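Local coordinates for protein L-Ala-D/L-Glu Epimerase (Escherichia coli, PDB 1JPD) that belongs to the enolase superfamily, pairing an N-terminal domain of the mandelate racemase and muconate lactonizing enzyme type with a C-terminal TIM-barrel-like domain, at residues T49-P52 / R53-E56; I249-D252 / K253-G256; C231-R234 / S235-K238. One frame throughout, in Å; residues are numbered along the deposited sequence.

Interaction 1 (T49-P52 / R53-E56); sequences TPYP and RYGE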
loop_
_atom_site.group_PDB
_atom_site.type_symbol
_atom_site.label_atom_id
_atom_site.label_comp_id
_atom_site.label_asym_id
_atom_site.label_seq_id
_atom_site.Cartn_x
_atom_site.Cartn_y
_atom_site.Cartn_z
ATOM N N THR A 49 0.797 -7.294 -7.733
ATOM C CA THR A 49 -0.439 -7.972 -7.379
ATOM C C THR A 49 -1.599 -7.386 -8.164
ATOM O O THR A 49 -2.078 -6.308 -7.839
ATOM C CB THR A 49 -0.740 -7.824 -5.877
ATOM O OG1 THR A 49 0.296 -8.466 -5.125
ATOM C CG2 THR A 49 -2.084 -8.459 -5.528
ATOM N N PRO A 50 -2.053 -8.082 -9.220
ATOM C CA PRO A 50 -3.175 -7.571 -10.018
ATOM C C PRO A 50 -4.327 -7.148 -9.092
ATOM O O PRO A 50 -4.759 -7.924 -8.221
ATOM C CB PRO A 50 -3.529 -8.761 -10.906
ATOM C CG PRO A 50 -2.192 -9.402 -11.124
ATOM C CD PRO A 50 -1.590 -9.381 -9.735
ATOM N N TYR A 51 -4.808 -5.920 -9.288
ATOM C CA TYR A 51 -5.881 -5.352 -8.467
ATOM C C TYR A 51 -7.246 -5.595 -9.093
ATOM O O TYR A 51 -7.644 -4.886 -10.021
ATOM C CB TYR A 51 -5.649 -3.837 -8.290
ATOM C CG TYR A 51 -6.309 -3.214 -7.074
ATOM C CD1 TYR A 51 -6.910 -4.004 -6.094
ATOM C CD2 TYR A 51 -6.302 -1.833 -6.885
ATOM C CE1 TYR A 51 -7.485 -3.432 -4.957
ATOM C CE2 TYR A 51 -6.873 -1.251 -5.752
ATOM C CZ TYR A 51 -7.460 -2.058 -4.794
ATOM O OH TYR A 51 -8.017 -1.504 -3.665
ATOM N N PRO A 52 -7.985 -6.602 -8.593
ATOM C CA PRO A 52 -9.312 -6.912 -9.137
ATOM C C PRO A 52 -10.193 -5.671 -9.279
ATOM O O PRO A 52 -10.726 -5.395 -10.361
ATOM C CB PRO A 52 -9.875 -7.918 -8.129
ATOM C CG PRO A 52 -8.647 -8.648 -7.670
ATOM C CD PRO A 52 -7.652 -7.506 -7.475
ATOM N N ARG A 53 -10.314 -4.909 -8.193
ATOM C CA ARG A 53 -11.151 -3.711 -8.194
ATOM C C ARG A 53 -10.849 -2.678 -9.291
ATOM O O ARG A 53 -11.597 -1.713 -9.447
ATOM C CB ARG A 53 -11.103 -3.022 -6.824
ATOM C CG ARG A 53 -12.211 -1.990 -6.658
ATOM C CD ARG A 53 -12.070 -1.205 -5.377
ATOM N NE ARG A 53 -13.051 -0.124 -5.274
ATOM C CZ ARG A 53 -13.408 0.669 -6.280
ATOM N NH1 ARG A 53 -12.885 0.506 -7.488
ATOM N NH2 ARG A 53 -14.262 1.657 -6.069
ATOM N N TYR A 54 -9.779 -2.877 -10.057
ATOM C CA TYR A 54 -9.425 -1.938 -11.122
ATOM C C TYR A 54 -9.360 -2.612 -12.489
ATOM O O TYR A 54 -8.759 -2.087 -13.432
ATOM C CB TYR A 54 -8.079 -1.270 -10.833
ATOM C CG TYR A 54 -8.089 -0.276 -9.682
ATOM C CD1 TYR A 54 -6.897 0.272 -9.191
ATOM C CD2 TYR A 54 -9.285 0.136 -9.098
ATOM C CE1 TYR A 54 -6.908 1.199 -8.152
ATOM C CE2 TYR A 54 -9.303 1.062 -8.058
ATOM C CZ TYR A 54 -8.116 1.590 -7.591
ATOM O OH TYR A 54 -8.139 2.525 -6.575
ATOM N N GLY A 55 -9.972 -3.789 -12.585
ATOM C CA GLY A 55 -10.013 -4.509 -13.848
ATOM C C GLY A 55 -8.742 -5.237 -14.254
ATOM O O GLY A 55 -8.371 -5.235 -15.438
ATOM N N GLU A 56 -8.073 -5.866 -13.293
ATOM C CA GLU A 56 -6.858 -6.602 -13.597
ATOM C C GLU A 56 -6.980 -8.011 -13.034
ATOM O O GLU A 56 -7.591 -8.238 -11.994
ATOM C CB GLU A 56 -5.652 -5.944 -12.956
ATOM C CG GLU A 56 -5.437 -4.487 -13.282
ATOM C CD GLU A 56 -4.223 -3.926 -12.545
ATOM O OE1 GLU A 56 -4.045 -4.265 -11.347
ATOM O OE2 GLU A 56 -3.463 -3.144 -13.159
#

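Interaction 2 (I249-D252 / K253-G256); sequences IKLD and KTGG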
loop_
_atom_site.group_PDB
_atom_site.type_symbol
_atom_site.label_atom_id
_atom_site.label_comp_id
_atom_site.label_asym_id
_atom_site.label_seq_id
_atom_site.Cartn_x
_atom_site.Cartn_y
_atom_site.Cartn_z
ATOM N N ILE A 249 -0.524 5.802 -0.696
ATOM C CA ILE A 249 0.267 5.392 -1.858
ATOM C C ILE A 249 0.533 3.887 -1.884
ATOM O O ILE A 249 1.004 3.316 -0.901
ATOM C CB ILE A 249 1.646 6.109 -1.882
ATOM C CG1 ILE A 249 1.448 7.622 -1.971
ATOM C CG2 ILE A 249 2.478 5.607 -3.063
ATOM C CD1 ILE A 249 2.730 8.420 -1.770
ATOM N N LYS A 250 0.224 3.256 -3.014
ATOM C CA LYS A 250 0.459 1.823 -3.211
ATOM C C LYS A 250 1.066 1.648 -4.589
ATOM O O LYS A 250 0.530 2.161 -5.579
ATOM C CB LYS A 250 -0.837 1.030 -3.128
ATOM C CG LYS A 250 -1.405 0.951 -1.741
ATOM C CD LYS A 250 -2.614 0.045 -1.698
ATOM C CE LYS A 250 -3.203 0.035 -0.314
ATOM N NZ LYS A 250 -4.343 -0.901 -0.202
ATOM N N LEU A 251 2.180 0.926 -4.655
ATOM C CA LEU A 251 2.868 0.720 -5.927
ATOM C C LEU A 251 2.013 0.088 -7.026
ATOM O O LEU A 251 2.181 0.419 -8.197
ATOM C CB LEU A 251 4.141 -0.103 -5.717
ATOM C CG LEU A 251 5.145 0.482 -4.723
ATOM C CD1 LEU A 251 6.478 -0.224 -4.915
ATOM C CD2 LEU A 251 5.298 1.976 -4.932
ATOM N N ASP A 252 1.102 -0.812 -6.663
ATOM C CA ASP A 252 0.234 -1.434 -7.657
ATOM C C ASP A 252 -0.715 -0.404 -8.282
ATOM O O ASP A 252 -1.143 -0.568 -9.424
ATOM C CB ASP A 252 -0.593 -2.571 -7.037
ATOM C CG ASP A 252 0.252 -3.782 -6.663
ATOM O OD1 ASP A 252 0.937 -4.333 -7.551
ATOM O OD2 ASP A 252 0.223 -4.192 -5.481
ATOM N N LYS A 253 -1.049 0.650 -7.540
ATOM C CA LYS A 253 -1.939 1.685 -8.060
ATOM C C LYS A 253 -1.153 2.770 -8.810
ATOM O O LYS A 253 -1.632 3.296 -9.813
ATOM C CB LYS A 253 -2.757 2.327 -6.928
ATOM C CG LYS A 253 -3.712 1.385 -6.196
ATOM C CD LYS A 253 -4.533 2.126 -5.128
ATOM C CE LYS A 253 -3.626 2.733 -4.052
ATOM N NZ LYS A 253 -4.373 3.544 -3.028
ATOM N N THR A 254 0.039 3.112 -8.326
ATOM C CA THR A 254 0.862 4.137 -8.983
ATOM C C THR A 254 1.569 3.529 -10.188
ATOM O O THR A 254 2.073 4.242 -11.052
ATOM C CB THR A 254 1.978 4.694 -8.063
ATOM O OG1 THR A 254 2.853 3.622 -7.682
ATOM C CG2 THR A 254 1.395 5.355 -6.823
ATOM N N GLY A 255 1.624 2.205 -10.221
ATOM C CA GLY A 255 2.278 1.527 -11.319
ATOM C C GLY A 255 3.792 1.552 -11.219
ATOM O O GLY A 255 4.474 1.761 -12.221
ATOM N N GLY A 256 4.322 1.341 -10.018
ATOM C CA GLY A 256 5.763 1.338 -9.839
ATOM C C GLY A 256 6.308 2.375 -8.869
ATOM O O GLY A 256 5.644 3.359 -8.529
#

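Interaction 3 (C231-R234 / S235-K238); sequences CHTR and SNLK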
loop_
_atom_site.group_PDB
_atom_site.type_symbol
_atom_site.label_atom_id
_atom_site.label_comp_id
_atom_site.label_asym_id
_atom_site.label_seq_id
_atom_site.Cartn_x
_atom_site.Cartn_y
_atom_site.Cartn_z
ATOM N N CYS A 231 -7.233 7.361 -4.772
ATOM C CA CYS A 231 -5.908 7.831 -5.152
ATOM C C CYS A 231 -5.037 6.806 -5.882
ATOM O O CYS A 231 -4.648 5.802 -5.289
ATOM C CB CYS A 231 -5.150 8.287 -3.916
ATOM S SG CYS A 231 -3.415 8.611 -4.263
ATOM N N HIS A 232 -4.712 7.068 -7.150
ATOM C CA HIS A 232 -3.858 6.157 -7.923
ATOM C C HIS A 232 -2.516 6.793 -8.254
ATOM O O HIS A 232 -1.455 6.279 -7.887
ATOM C CB HIS A 232 -4.481 5.768 -9.264
ATOM C CG HIS A 232 -5.839 5.157 -9.165
ATOM N ND1 HIS A 232 -6.345 4.334 -10.148
ATOM C CD2 HIS A 232 -6.823 5.300 -8.248
ATOM C CE1 HIS A 232 -7.585 3.998 -9.841
ATOM N NE2 HIS A 232 -7.900 4.571 -8.693
ATOM N N THR A 233 -2.580 7.901 -8.987
ATOM C CA THR A 233 -1.384 8.614 -9.418
ATOM C C THR A 233 -1.539 10.119 -9.208
ATOM O O THR A 233 -2.564 10.574 -8.709
ATOM C CB THR A 233 -1.116 8.358 -10.920
ATOM O OG1 THR A 233 -2.120 9.016 -11.703
ATOM C CG2 THR A 233 -1.165 6.866 -11.226
ATOM N N ARG A 234 -0.528 10.887 -9.606
ATOM C CA ARG A 234 -0.571 12.345 -9.469
ATOM C C ARG A 234 -1.786 12.928 -10.181
ATOM O O ARG A 234 -2.287 13.988 -9.815
ATOM C CB ARG A 234 0.703 12.964 -10.042
ATOM C CG ARG A 234 1.933 12.721 -9.182
ATOM C CD ARG A 234 3.186 13.078 -9.922
ATOM N NE ARG A 234 3.426 12.150 -11.023
ATOM C CZ ARG A 234 4.358 12.325 -11.956
ATOM N NH1 ARG A 234 5.134 13.401 -11.924
ATOM N NH2 ARG A 234 4.520 11.423 -12.914
ATOM N N SER A 235 -2.258 12.209 -11.190
ATOM C CA SER A 235 -3.404 12.610 -11.990
ATOM C C SER A 235 -4.691 12.850 -11.184
ATOM O O SER A 235 -5.531 13.658 -11.586
ATOM C CB SER A 235 -3.638 11.545 -13.068
ATOM O OG SER A 235 -4.787 11.809 -13.851
ATOM N N ASN A 236 -4.853 12.161 -10.055
ATOM C CA ASN A 236 -6.056 12.334 -9.239
ATOM C C ASN A 236 -5.914 13.471 -8.214
ATOM O O ASN A 236 -6.906 13.927 -7.636
ATOM C CB ASN A 236 -6.410 11.032 -8.491
ATOM C CG ASN A 236 -6.363 9.790 -9.386
ATOM O OD1 ASN A 236 -5.330 9.131 -9.495
ATOM N ND2 ASN A 236 -7.482 9.472 -10.030
ATOM N N LEU A 237 -4.688 13.939 -7.995
ATOM C CA LEU A 237 -4.451 14.995 -7.009
ATOM C C LEU A 237 -5.391 16.196 -7.080
ATOM O O LEU A 237 -5.764 16.757 -6.052
ATOM C CB LEU A 237 -2.998 15.468 -7.076
ATOM C CG LEU A 237 -2.029 14.455 -6.465
ATOM C CD1 LEU A 237 -0.594 14.936 -6.587
ATOM C CD2 LEU A 237 -2.404 14.249 -5.012
ATOM N N LYS A 238 -5.776 16.595 -8.284
ATOM C CA LYS A 238 -6.675 17.729 -8.439
ATOM C C LYS A 238 -8.027 17.402 -7.819
ATOM O O LYS A 238 -8.547 18.159 -6.998
ATOM C CB LYS A 238 -6.872 18.046 -9.916
ATOM C CG LYS A 238 -8.009 19.014 -10.175
ATOM C CD LYS A 238 -8.521 18.850 -11.586
ATOM C CE LYS A 238 -9.667 19.788 -11.870
ATOM N NZ LYS A 238 -10.188 19.531 -13.226
#

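Interaction 1 (T49-P52 / R53-E56)
The carbonyl oxygen of Tyr51 receives two backbone N-H groups as the chain turns back: Tyr54 N bonds to Tyr51 O at 2.9 Å, and Glu56 N adds a weak, longer bond to Tyr51 O at 3.4 Å. One residue on, Gly55 N donates to Pro52 O at 2.8 Å, so two successive bonds to the third residue back wind a short 3-10 turn. Pro52 suits its start, since its ring fixes phi and it has no N-H to satisfy there; Gly55 suits the exit, where phi is positive. Glu56 then closes the turn with its side chain. With CG beside the backbone N (chi1 -55°) and the chain extended, Glu56 OE1 accepts Tyr51 N at 2.7 Å in a nearly straight bond, through the lone pair facing away from OE2. OE2 is taken by Ala89 N, so both oxygens help fix the carboxylate's rotation. Next to this bond the edge of the Tyr51 ring meets the face of Tyr54 in a T-shaped pair, centroids 4.4 Å apart and planes at 64°. Arg53 CB lies over one face of the Tyr51 ring, 4.1 Å from Tyr51 CE1, while its guanidinium leads away to Glu182. The turn links strand 42-48 to helix 58-66, where Pro50 packs on Val33 of strand 29-39 and on Val61 of that helix.

Interaction 2 (I249-D252 / K253-G256)
Lys253 folds back across Lys250, and its chain can be followed atom by atom. Lys253 CB starts 3.6 Å from Lys250 O; CG passes the carbonyl carbon of Asp252; beyond it a bend at chi3 (-62°) swings CE against the aliphatic stem of Lys250, 3.7 Å from Lys250 CG. The tip, Lys253 NZ, stays 5.3 Å from Lys250 NZ. It bonds to Asn248 O and forms a salt bridge with Asp228, which also makes a long, weak ion pair with Lys250. A lysine fits here because its flexible methylenes pack on a neighbour while the amino group reaches a carboxylate and a backbone carbonyl further back in the chain. On the backbone, Lys250 O accepts both Lys253 N and Thr254 N, the latter at 2.9 Å and almost end-on, opening the helical turn. Leu251 O closes it, accepting Gly256 N at 3.0 Å and, more weakly, Gly255 N. Glycine suits both following positions: phi is positive at Gly255, and at Gly256 a CB would press on the carbonyl oxygen of the residue before. Thr254 OG1, placed between its own N and carbonyl carbon (chi1 61°), donates to Gly256 O at 2.9 Å and ties down the departing chain; its CG2 meets Ile249 CG2 at 3.9 Å. This short helix, between strand 246-249 and helix 257-269, belongs to a beta-alpha loop at the C-terminal end of a barrel strand, the end at which TIM barrels carry their active sites.

Interaction 3 (C231-R234 / S235-K238)
Two side-chain torsions shape this turn: Asn236 places CG beside its own backbone N (chi1 -47°), which carries the amide back toward 232-233, and Thr233 holds OG1 between its N and carbonyl carbon (chi1 70°), where it faces the chain ahead. Asn236 OD1 consequently accepts two consecutive backbone N-H groups. Thr233 N comes almost end-on to the carbonyl, 3.1 Å from Asn236 OD1 and nearly straight at 171°, whereas His232 N approaches Asn236 OD1 from well above the amide plane at 3.2 Å. Two bonds of such different direction fix the amide's position, and asparagine suits the place because its short side chain offers a carbonyl just as the backbone does. Thr233 OG1 receives Ser235 N at 3.2 Å, an ST turn, for which a threonine or serine hydroxyl has the right reach. The backbone bonds run in step: Asn236 N donates to Thr233 O at 3.1 Å and Leu237 N to Arg234 O at 3.0 Å. Thr233 and Asn236 are therefore joined twice, by the backbone in one direction and by the amide oxygen in the other. Leu237 curls its CB and CG over Arg234 O, and its CD1 lies 4.2 Å from Arg234 CB. The turn leads from the loop after strand 225-227 into helix 237-240. Helix 257-269 lies alongside: Arg234 NE forms a salt bridge with its Glu259, the Arg234 side chain touches Ala262, and Leu237 packs on Glu266 and, beyond that helix, on Phe272.

How the interactions relate
Interaction 2 is the buried member of the three, interaction 1 lies at the surface of the N-terminal domain, and interaction 3 is partly buried. Interactions 2 and 3 belong to neighbouring loops after adjacent parallel barrel strands and both pack on helix 257-269. Interaction 1 comes down on them from the other domain: Asp252 OD1 accepts Thr49 N at 3.0 Å, both tyrosine rings touch Lys253, and Tyr54 stacks on His232. The chemistry follows this placing. Aromatic and carboxylate contacts shape 49-56, lysine methylenes and glycines the interior turn at 249-256, and a gripped amide with a threonine hydroxyl the turn at 231-238.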